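Local coordinates for rhamnosidase B (Bacillus sp., PDB 2OKX), which probably hydrolyses terminal alpha-L-rhamnosyl bonds of glycosides, as a glycoside hydrolase family 78 alpha-L-rhamnosidase, at residues A[20-28]-A[129-139]; A[579-587]-A[802-810]. One frame throughout, in Å; residues are numbered along the deposited sequence. Where two conformers were deposited one is given.

Interaction 1 of 2, residues A[20-28]-A[129-139]; sequences RNEWRCFRG and WRTERLGGQRS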
loop_
_atom_site.group_PDB
_atom_site.type_symbol
_atom_site.label_atom_id
_atom_site.label_comp_id
_atom_site.label_asym_id
_atom_site.label_seq_id
_atom_site.Cartn_x
_atom_site.Cartn_y
_atom_site.Cartn_z
ATOM N N ARG A 20 -9.077 13.992 -15.158
ATOM C CA ARG A 20 -9.014 12.683 -14.525
ATOM C C ARG A 20 -8.054 11.760 -15.263
ATOM O O ARG A 20 -8.085 11.672 -16.493
ATOM C CB ARG A 20 -10.399 12.026 -14.516
ATOM C CG ARG A 20 -10.412 10.586 -13.982
ATOM C CD ARG A 20 -11.651 9.846 -14.471
ATOM N NE ARG A 20 -11.734 8.447 -14.042
ATOM C CZ ARG A 20 -12.123 8.045 -12.833
ATOM N NH1 ARG A 20 -12.464 8.932 -11.901
ATOM N NH2 ARG A 20 -12.213 6.748 -12.567
ATOM N N ASN A 21 -7.197 11.086 -14.502
ATOM C CA ASN A 21 -6.273 10.105 -15.064
ATOM C C ASN A 21 -5.671 10.530 -16.405
ATOM O O ASN A 21 -5.847 9.850 -17.410
ATOM C CB ASN A 21 -7.031 8.782 -15.225
ATOM C CG ASN A 21 -6.139 7.625 -15.647
ATOM O OD1 ASN A 21 -6.629 6.599 -16.123
ATOM N ND2 ASN A 21 -4.841 7.777 -15.465
ATOM N N GLU A 22 -4.952 11.647 -16.417
ATOM C CA GLU A 22 -4.340 12.121 -17.651
ATOM C C GLU A 22 -2.823 12.164 -17.571
ATOM O O GLU A 22 -2.258 12.725 -16.636
ATOM C CB GLU A 22 -4.860 13.522 -18.008
ATOM C CG GLU A 22 -4.234 14.108 -19.273
ATOM C CD GLU A 22 -4.794 15.473 -19.638
ATOM O OE1 GLU A 22 -4.118 16.499 -19.382
ATOM O OE2 GLU A 22 -5.921 15.517 -20.174
ATOM N N TRP A 23 -2.170 11.566 -18.560
ATOM C CA TRP A 23 -0.714 11.566 -18.624
ATOM C C TRP A 23 -0.324 12.593 -19.686
ATOM O O TRP A 23 -0.723 12.487 -20.844
ATOM C CB TRP A 23 -0.205 10.166 -18.989
ATOM C CG TRP A 23 -0.463 9.146 -17.903
ATOM C CD1 TRP A 23 -1.172 9.338 -16.747
ATOM C CD2 TRP A 23 -0.009 7.787 -17.873
ATOM N NE1 TRP A 23 -1.185 8.183 -16.001
ATOM C CE2 TRP A 23 -0.480 7.216 -16.668
ATOM C CE3 TRP A 23 0.750 6.995 -18.746
ATOM C CZ2 TRP A 23 -0.215 5.886 -16.313
ATOM C CZ3 TRP A 23 1.013 5.671 -18.391
ATOM C CH2 TRP A 23 0.531 5.133 -17.185
ATOM N N ARG A 24 0.443 13.598 -19.279
ATOM C CA ARG A 24 0.846 14.666 -20.187
ATOM C C ARG A 24 2.357 14.823 -20.329
ATOM O O ARG A 24 3.093 14.779 -19.345
ATOM C CB ARG A 24 0.218 15.979 -19.709
ATOM C CG ARG A 24 0.635 17.224 -20.473
ATOM C CD ARG A 24 -0.213 18.416 -20.034
ATOM N NE ARG A 24 -1.591 18.293 -20.499
ATOM C CZ ARG A 24 -1.981 18.508 -21.753
ATOM N NH1 ARG A 24 -1.098 18.866 -22.677
ATOM N NH2 ARG A 24 -3.257 18.361 -22.087
ATOM N N CYS A 25 2.801 15.018 -21.569
ATOM C CA CYS A 25 4.216 15.185 -21.888
ATOM C C CYS A 25 4.629 16.649 -21.966
ATOM O O CYS A 25 3.853 17.503 -22.396
ATOM C CB CYS A 25 4.535 14.534 -23.236
ATOM S SG CYS A 25 4.064 12.802 -23.395
ATOM N N PHE A 26 5.863 16.927 -21.552
ATOM C CA PHE A 26 6.415 18.274 -21.603
ATOM C C PHE A 26 7.828 18.206 -22.171
ATOM O O PHE A 26 8.575 17.268 -21.885
ATOM C CB PHE A 26 6.460 18.914 -20.211
ATOM C CG PHE A 26 5.105 19.189 -19.620
ATOM C CD1 PHE A 26 4.428 18.206 -18.902
ATOM C CD2 PHE A 26 4.500 20.431 -19.794
ATOM C CE1 PHE A 26 3.169 18.456 -18.366
ATOM C CE2 PHE A 26 3.241 20.693 -19.262
ATOM C CZ PHE A 26 2.573 19.703 -18.546
ATOM N N ARG A 27 8.184 19.195 -22.986
ATOM C CA ARG A 27 9.509 19.264 -23.589
ATOM C C ARG A 27 10.065 20.676 -23.489
ATOM O O ARG A 27 9.365 21.656 -23.751
ATOM C CB ARG A 27 9.467 18.840 -25.061
ATOM C CG ARG A 27 9.347 17.334 -25.290
ATOM C CD ARG A 27 9.198 17.020 -26.771
ATOM N NE ARG A 27 10.323 17.525 -27.553
ATOM C CZ ARG A 27 11.489 16.901 -27.685
ATOM N NH1 ARG A 27 11.694 15.732 -27.090
ATOM N NH2 ARG A 27 12.456 17.451 -28.408
ATOM N N GLY A 28 11.329 20.768 -23.098
ATOM C CA GLY A 28 11.985 22.052 -22.973
ATOM C C GLY A 28 13.430 21.895 -23.396
ATOM O O GLY A 28 14.075 20.904 -23.057
ATOM N N TRP A 129 7.869 26.214 -23.176
ATOM C CA TRP A 129 7.881 24.757 -23.258
ATOM C C TRP A 129 6.712 24.245 -24.088
ATOM O O TRP A 129 5.698 24.927 -24.240
ATOM C CB TRP A 129 7.819 24.149 -21.855
ATOM C CG TRP A 129 9.113 24.225 -21.103
ATOM C CD1 TRP A 129 9.912 25.320 -20.950
ATOM C CD2 TRP A 129 9.739 23.164 -20.370
ATOM N NE1 TRP A 129 10.999 25.010 -20.167
ATOM C CE2 TRP A 129 10.918 23.693 -19.797
ATOM C CE3 TRP A 129 9.420 21.819 -20.141
ATOM C CZ2 TRP A 129 11.780 22.921 -19.006
ATOM C CZ3 TRP A 129 10.276 21.052 -19.355
ATOM C CH2 TRP A 129 11.442 21.607 -18.799
ATOM N N ARG A 130 6.864 23.037 -24.619
ATOM C CA ARG A 130 5.837 22.400 -25.438
ATOM C C ARG A 130 5.156 21.315 -24.612
ATOM O O ARG A 130 5.769 20.743 -23.705
ATOM C CB ARG A 130 6.475 21.756 -26.667
ATOM C CG ARG A 130 7.328 22.691 -27.505
ATOM C CD ARG A 130 6.488 23.468 -28.495
ATOM N NE ARG A 130 7.323 24.164 -29.469
ATOM C CZ ARG A 130 6.871 24.672 -30.610
ATOM N NH1 ARG A 130 5.586 24.562 -30.923
ATOM N NH2 ARG A 130 7.703 25.282 -31.442
ATOM N N THR A 131 3.898 21.023 -24.932
ATOM C CA THR A 131 3.154 19.999 -24.209
ATOM C C THR A 131 2.024 19.385 -25.028
ATOM O O THR A 131 1.389 20.056 -25.844
ATOM C CB THR A 131 2.556 20.560 -22.901
ATOM O OG1 THR A 131 1.854 19.519 -22.211
ATOM C CG2 THR A 131 1.593 21.702 -23.197
ATOM N N GLU A 132 1.791 18.096 -24.797
ATOM C CA GLU A 132 0.741 17.328 -25.464
ATOM C C GLU A 132 0.457 16.108 -24.592
ATOM O O GLU A 132 1.342 15.637 -23.875
ATOM C CB GLU A 132 1.198 16.843 -26.848
ATOM C CG GLU A 132 1.345 17.922 -27.916
ATOM C CD GLU A 132 0.018 18.529 -28.346
ATOM O OE1 GLU A 132 -0.894 17.762 -28.727
ATOM O OE2 GLU A 132 -0.109 19.774 -28.310
ATOM N N ARG A 133 -0.769 15.598 -24.638
ATOM C CA ARG A 133 -1.095 14.419 -23.851
ATOM C C ARG A 133 -0.306 13.253 -24.421
ATOM O O ARG A 133 0.025 13.246 -25.609
ATOM C CB ARG A 133 -2.588 14.094 -23.934
ATOM C CG ARG A 133 -3.476 14.935 -23.041
ATOM C CD ARG A 133 -4.825 14.258 -22.880
ATOM N NE ARG A 133 -4.670 12.909 -22.338
ATOM C CZ ARG A 133 -5.649 12.014 -22.262
ATOM N NH1 ARG A 133 -6.866 12.318 -22.695
ATOM N NH2 ARG A 133 -5.407 10.814 -21.760
ATOM N N LEU A 134 0.001 12.271 -23.578
ATOM C CA LEU A 134 0.718 11.093 -24.045
ATOM C C LEU A 134 -0.217 10.381 -25.012
ATOM O O LEU A 134 -1.322 9.982 -24.639
ATOM C CB LEU A 134 1.050 10.165 -22.877
ATOM C CG LEU A 134 1.775 8.865 -23.240
ATOM C CD1 LEU A 134 3.178 9.183 -23.738
ATOM C CD2 LEU A 134 1.843 7.959 -22.015
ATOM N N GLY A 135 0.226 10.227 -26.256
ATOM C CA GLY A 135 -0.597 9.572 -27.254
ATOM C C GLY A 135 -0.999 8.147 -26.916
ATOM O O GLY A 135 -0.171 7.347 -26.479
ATOM N N GLY A 136 -2.276 7.834 -27.113
ATOM C CA GLY A 136 -2.761 6.493 -26.843
ATOM C C GLY A 136 -3.144 6.187 -25.403
ATOM O O GLY A 136 -3.751 5.151 -25.141
ATOM N N GLN A 137 -2.797 7.067 -24.469
ATOM C CA GLN A 137 -3.131 6.838 -23.068
ATOM C C GLN A 137 -4.605 7.147 -22.830
ATOM O O GLN A 137 -5.027 8.298 -22.915
ATOM C CB GLN A 137 -2.255 7.703 -22.164
ATOM C CG GLN A 137 -2.461 7.431 -20.679
ATOM C CD GLN A 137 -3.439 8.390 -20.029
ATOM O OE1 GLN A 137 -4.206 8.010 -19.145
ATOM N NE2 GLN A 137 -3.400 9.647 -20.447
ATOM N N ARG A 138 -5.379 6.107 -22.531
ATOM C CA ARG A 138 -6.815 6.244 -22.304
ATOM C C ARG A 138 -7.145 6.734 -20.900
ATOM O O ARG A 138 -6.867 6.053 -19.911
ATOM C CB ARG A 138 -7.510 4.903 -22.545
ATOM C CG ARG A 138 -7.158 4.238 -23.870
ATOM C CD ARG A 138 -7.255 5.208 -25.045
ATOM N NE ARG A 138 -7.163 4.521 -26.334
ATOM C CZ ARG A 138 -6.900 5.125 -27.490
ATOM N NH1 ARG A 138 -6.695 6.437 -27.531
ATOM N NH2 ARG A 138 -6.842 4.416 -28.608
ATOM N N SER A 139 -7.753 7.914 -20.821
ATOM C CA SER A 139 -8.113 8.503 -19.540
ATOM C C SER A 139 -9.310 7.841 -18.869
ATOM O O SER A 139 -9.724 8.265 -17.791
ATOM C CB SER A 139 -8.377 10.001 -19.701
ATOM O OG SER A 139 -7.165 10.699 -19.925
HETATM O O HOH W 1 -10.020 6.858 -15.643
HETATM O O HOH W 2 -7.601 13.655 -20.219
HETATM O O HOH W 3 -1.569 20.339 -25.403
#
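Residues 22-28 and 130-133 pair as antiparallel neighbours in a beta sheet of the N-terminal part of the enzyme. Cys-25 and Glu-132 form one hydrogen-bonded pair, Arg-27 and Arg-130 the next. Cys-25 O is gripped twice. Glu-132 N donates to Cys-25 O at 3.2 Å, and Thr-131 OG1 donates to Cys-25 O at 2.8 Å from the opposite face of the carbonyl plane. Thr-131 OG1 stands anti to its own backbone N (chi1 -179°), which turns the hydroxyl toward Cys-25 O. Thr-131 OG1 also accepts from Arg-24 NH1 at 3.1 Å, in the guanidinium plane, and lies over a face of the Phe-26 ring. Gly-28 CA sits over the six-membered ring of Trp-129, a CH-pi contact of 3.7 Å to the centroid. Just beyond strand 130-133, Leu-134 N donates almost straight to Trp-23 O at 2.8 Å. Leu-134 CD2 meets the edge of the Trp-23 indole, while the Gln-137 side chain stacks on one face. Glu-22 OE1 makes a salt bridge to Arg-24 NE. Strand 22-31 is flanked by strand 87-96 on its other edge, and strand 174-181 lies beyond 130-133.

Interaction 2 of 2, residues A[579-587]-A[802-810]; sequences DSRNEALVN and FMSFFYYEA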
loop_
_atom_site.group_PDB
_atom_site.type_symbol
_atom_site.label_atom_id
_atom_site.label_comp_id
_atom_site.label_asym_id
_atom_site.label_seq_id
_atom_site.Cartn_x
_atom_site.Cartn_y
_atom_site.Cartn_z
ATOM N N ASP A 579 1.640 0.715 11.355
ATOM C CA ASP A 579 2.564 -0.266 10.796
ATOM C C ASP A 579 4.017 0.198 10.900
ATOM O O ASP A 579 4.911 -0.589 11.225
ATOM C CB ASP A 579 2.258 -0.525 9.314
ATOM C CG ASP A 579 0.820 -0.946 9.062
ATOM O OD1 ASP A 579 0.610 -1.861 8.232
ATOM O OD2 ASP A 579 -0.099 -0.358 9.667
ATOM N N SER A 580 4.241 1.479 10.621
ATOM C CA SER A 580 5.584 2.047 10.622
ATOM C C SER A 580 6.388 1.903 11.911
ATOM O O SER A 580 7.614 1.889 11.864
ATOM C CB SER A 580 5.531 3.526 10.225
ATOM O OG SER A 580 5.059 4.327 11.291
ATOM N N ARG A 581 5.723 1.818 13.057
ATOM C CA ARG A 581 6.459 1.670 14.312
ATOM C C ARG A 581 7.255 0.366 14.295
ATOM O O ARG A 581 8.456 0.361 14.573
ATOM C CB ARG A 581 5.507 1.690 15.511
ATOM C CG ARG A 581 6.210 1.578 16.868
ATOM C CD ARG A 581 6.317 0.132 17.343
ATOM N NE ARG A 581 7.128 0.014 18.556
ATOM C CZ ARG A 581 7.192 -1.079 19.315
ATOM N NH1 ARG A 581 7.955 -1.095 20.401
ATOM N NH2 ARG A 581 6.487 -2.155 18.996
ATOM N N ASN A 582 6.591 -0.734 13.954
ATOM C CA ASN A 582 7.266 -2.025 13.900
ATOM C C ASN A 582 8.246 -2.064 12.735
ATOM O O ASN A 582 9.361 -2.564 12.866
ATOM C CB ASN A 582 6.252 -3.162 13.750
ATOM C CG ASN A 582 5.443 -3.398 15.014
ATOM O OD1 ASN A 582 5.638 -2.734 16.033
ATOM N ND2 ASN A 582 4.528 -4.357 14.951
ATOM N N GLU A 583 7.826 -1.532 11.592
ATOM C CA GLU A 583 8.677 -1.525 10.415
ATOM C C GLU A 583 9.982 -0.773 10.666
ATOM O O GLU A 583 11.030 -1.174 10.173
ATOM C CB GLU A 583 7.928 -0.916 9.225
ATOM C CG GLU A 583 6.674 -1.692 8.837
ATOM C CD GLU A 583 5.879 -1.009 7.733
ATOM O OE1 GLU A 583 5.522 0.173 7.906
ATOM O OE2 GLU A 583 5.604 -1.655 6.699
ATOM N N ALA A 584 9.923 0.304 11.444
ATOM C CA ALA A 584 11.128 1.078 11.732
ATOM C C ALA A 584 12.116 0.246 12.543
ATOM O O ALA A 584 13.308 0.225 12.248
ATOM C CB ALA A 584 10.769 2.367 12.497
ATOM N N LEU A 585 11.621 -0.429 13.574
ATOM C CA LEU A 585 12.484 -1.256 14.416
ATOM C C LEU A 585 13.144 -2.386 13.632
ATOM O O LEU A 585 14.334 -2.658 13.809
ATOM C CB LEU A 585 11.689 -1.843 15.582
ATOM C CG LEU A 585 11.187 -0.837 16.624
ATOM C CD1 LEU A 585 10.302 -1.552 17.628
ATOM C CD2 LEU A 585 12.368 -0.178 17.321
ATOM N N VAL A 586 12.378 -3.063 12.782
ATOM C CA VAL A 586 12.954 -4.141 11.986
ATOM C C VAL A 586 14.031 -3.541 11.090
ATOM O O VAL A 586 15.126 -4.089 10.954
ATOM C CB VAL A 586 11.894 -4.827 11.116
ATOM C CG1 VAL A 586 12.537 -5.900 10.255
ATOM C CG2 VAL A 586 10.825 -5.438 12.009
ATOM N N ASN A 587 13.713 -2.400 10.495
ATOM C CA ASN A 587 14.646 -1.692 9.628
ATOM C C ASN A 587 15.971 -1.397 10.341
ATOM O O ASN A 587 17.044 -1.554 9.758
ATOM C CB ASN A 587 14.010 -0.382 9.153
ATOM C CG ASN A 587 15.036 0.688 8.849
ATOM O OD1 ASN A 587 15.838 0.557 7.925
ATOM N ND2 ASN A 587 15.021 1.760 9.640
ATOM N N PHE A 802 1.291 -8.873 13.264
ATOM C CA PHE A 802 1.418 -7.504 13.758
ATOM C C PHE A 802 1.281 -7.559 15.273
ATOM O O PHE A 802 2.111 -7.024 16.009
ATOM C CB PHE A 802 0.305 -6.630 13.171
ATOM C CG PHE A 802 0.199 -5.263 13.800
ATOM C CD1 PHE A 802 -1.011 -4.822 14.326
ATOM C CD2 PHE A 802 1.298 -4.410 13.841
ATOM C CE1 PHE A 802 -1.128 -3.546 14.884
ATOM C CE2 PHE A 802 1.193 -3.132 14.396
ATOM C CZ PHE A 802 -0.024 -2.701 14.919
ATOM N N MET A 803 0.217 -8.215 15.725
ATOM C CA MET A 803 -0.047 -8.368 17.147
ATOM C C MET A 803 1.021 -9.278 17.753
ATOM O O MET A 803 1.403 -9.105 18.909
ATOM C CB MET A 803 -1.445 -8.961 17.351
ATOM C CG MET A 803 -1.901 -9.055 18.801
ATOM S SD MET A 803 -1.961 -7.464 19.671
ATOM C CE MET A 803 -1.057 -7.896 21.175
ATOM N N SER A 804 1.504 -10.241 16.971
ATOM C CA SER A 804 2.547 -11.148 17.449
ATOM C C SER A 804 3.770 -10.351 17.904
ATOM O O SER A 804 4.449 -10.734 18.854
ATOM C CB SER A 804 2.971 -12.126 16.345
ATOM O OG SER A 804 1.994 -13.133 16.129
ATOM N N PHE A 805 4.042 -9.241 17.225
ATOM C CA PHE A 805 5.193 -8.403 17.562
ATOM C C PHE A 805 5.102 -7.938 19.012
ATOM O O PHE A 805 6.071 -8.034 19.769
ATOM C CB PHE A 805 5.256 -7.185 16.633
ATOM C CG PHE A 805 6.569 -6.445 16.681
ATOM C CD1 PHE A 805 6.975 -5.784 17.837
ATOM C CD2 PHE A 805 7.391 -6.398 15.558
ATOM C CE1 PHE A 805 8.184 -5.084 17.877
ATOM C CE2 PHE A 805 8.600 -5.703 15.583
ATOM C CZ PHE A 805 8.999 -5.043 16.745
ATOM N N PHE A 806 3.937 -7.425 19.389
ATOM C CA PHE A 806 3.724 -6.951 20.749
ATOM C C PHE A 806 3.808 -8.128 21.718
ATOM O O PHE A 806 4.325 -7.997 22.826
ATOM C CB PHE A 806 2.362 -6.252 20.852
ATOM C CG PHE A 806 2.262 -5.004 20.016
ATOM C CD1 PHE A 806 3.063 -3.902 20.289
ATOM C CD2 PHE A 806 1.379 -4.937 18.940
ATOM C CE1 PHE A 806 2.992 -2.747 19.503
ATOM C CE2 PHE A 806 1.299 -3.787 18.148
ATOM C CZ PHE A 806 2.105 -2.692 18.428
ATOM N N TYR A 807 3.315 -9.283 21.286
ATOM C CA TYR A 807 3.351 -10.485 22.112
ATOM C C TYR A 807 4.803 -10.884 22.401
ATOM O O TYR A 807 5.140 -11.274 23.524
ATOM C CB TYR A 807 2.609 -11.619 21.396
ATOM C CG TYR A 807 2.642 -12.958 22.102
ATOM C CD1 TYR A 807 2.317 -13.072 23.457
ATOM C CD2 TYR A 807 2.978 -14.114 21.408
ATOM C CE1 TYR A 807 2.327 -14.312 24.095
ATOM C CE2 TYR A 807 2.988 -15.353 22.032
ATOM C CZ TYR A 807 2.663 -15.445 23.375
ATOM O OH TYR A 807 2.671 -16.676 23.977
ATOM N N TYR A 808 5.660 -10.774 21.390
ATOM C CA TYR A 808 7.069 -11.123 21.561
ATOM C C TYR A 808 7.762 -10.129 22.494
ATOM O O TYR A 808 8.641 -10.508 23.269
ATOM C CB TYR A 808 7.784 -11.178 20.204
ATOM C CG TYR A 808 7.235 -12.236 19.256
ATOM C CD1 TYR A 808 6.490 -13.316 19.733
ATOM C CD2 TYR A 808 7.472 -12.158 17.881
ATOM C CE1 TYR A 808 5.988 -14.298 18.858
ATOM C CE2 TYR A 808 6.978 -13.130 17.003
ATOM C CZ TYR A 808 6.239 -14.193 17.496
ATOM O OH TYR A 808 5.756 -15.152 16.630
ATOM N N GLU A 809 7.374 -8.861 22.424
ATOM C CA GLU A 809 7.971 -7.867 23.309
ATOM C C GLU A 809 7.623 -8.255 24.746
ATOM O O GLU A 809 8.429 -8.080 25.663
ATOM C CB GLU A 809 7.444 -6.462 22.995
ATOM C CG GLU A 809 8.058 -5.826 21.747
ATOM C CD GLU A 809 7.620 -4.381 21.541
ATOM O OE1 GLU A 809 6.437 -4.148 21.212
ATOM O OE2 GLU A 809 8.459 -3.474 21.714
ATOM N N ALA A 810 6.420 -8.797 24.929
ATOM C CA ALA A 810 5.968 -9.236 26.242
ATOM C C ALA A 810 6.759 -10.467 26.688
ATOM O O ALA A 810 7.157 -10.563 27.853
ATOM C CB ALA A 810 4.469 -9.557 26.209
#
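This is a buried helix-helix contact in the alpha-helical catalytic domain, the six-hairpin glycosidase fold known as an (alpha/alpha)6 barrel. Segments 579-587 and 802-810, on helices 577-590 and 801-813, cross at 60°, with axes 11.0 Å apart at closest. Large side chains therefore bridge the gap. Phe-805 is the knob, set in a hole formed by Arg-581, Asn-582, Leu-585 and Val-586. Its CG stands anti to the backbone N (chi1 -166°), and the ring reaches across to the other helix. The Asn-582 amide stacks on one face of that ring, the two planes 15° apart. Asn-582 CB also lies over this face, 4.2 Å from the ring centroid. Leu-585 CD1 packs against Phe-805 CZ at 3.8 Å, and Val-586 CG2 meets the ring edge. The amide nitrogen, Asn-582 ND2, comes within 3.4 Å of Phe-802 CD2. Phe-805 also meets Phe-871 edge to face, so helix 868-876 joins the packing. Beside the rings runs an arginine-glutamate salt bridge. Arg-581 bends at chi2, and its guanidinium meets the carboxylate of Glu-809 end-on, with one nitrogen for each oxygen. Glu-639 of helix 627-644 gives Arg-581 NH1 a second carboxylate. The two carboxylates probably balance its buried positive charge. The side chain of Leu-585 braces the guanidinium from its own helix, with CD1 over one face. Arg-581 NH2 also donates to Asn-582 OD1 at 3.1 Å, which helps fix the amide against the Phe-805 ring. In this salt bridge, Arg-581 NH1 meets Glu-809 OE2 on its syn side at 2.8 Å, while Arg-581 NH2 approaches Glu-809 OE1 from above the carboxylate plane at 3.0 Å.

How the interactions relate
Interactions 1 and 2 lie on opposite sides of the chain's centre, about 43 Å apart between centres, and share no helix or strand. Both are largely buried. Interaction 1 joins neighbouring strands of a beta sheet, so backbone bonds set its register and side chains add to them. Several of its charged residues are partly exposed, and waters link some of its polar groups. Interaction 2 joins two helices of the catalytic domain. It has no backbone bond across it and relies on side chains alone: a phenylalanine knob and an arginine-glutamate pair. The ion pair of interaction 2 ties its two helices together, whereas the Glu-22 to Arg-24 pair of interaction 1 stays within one strand.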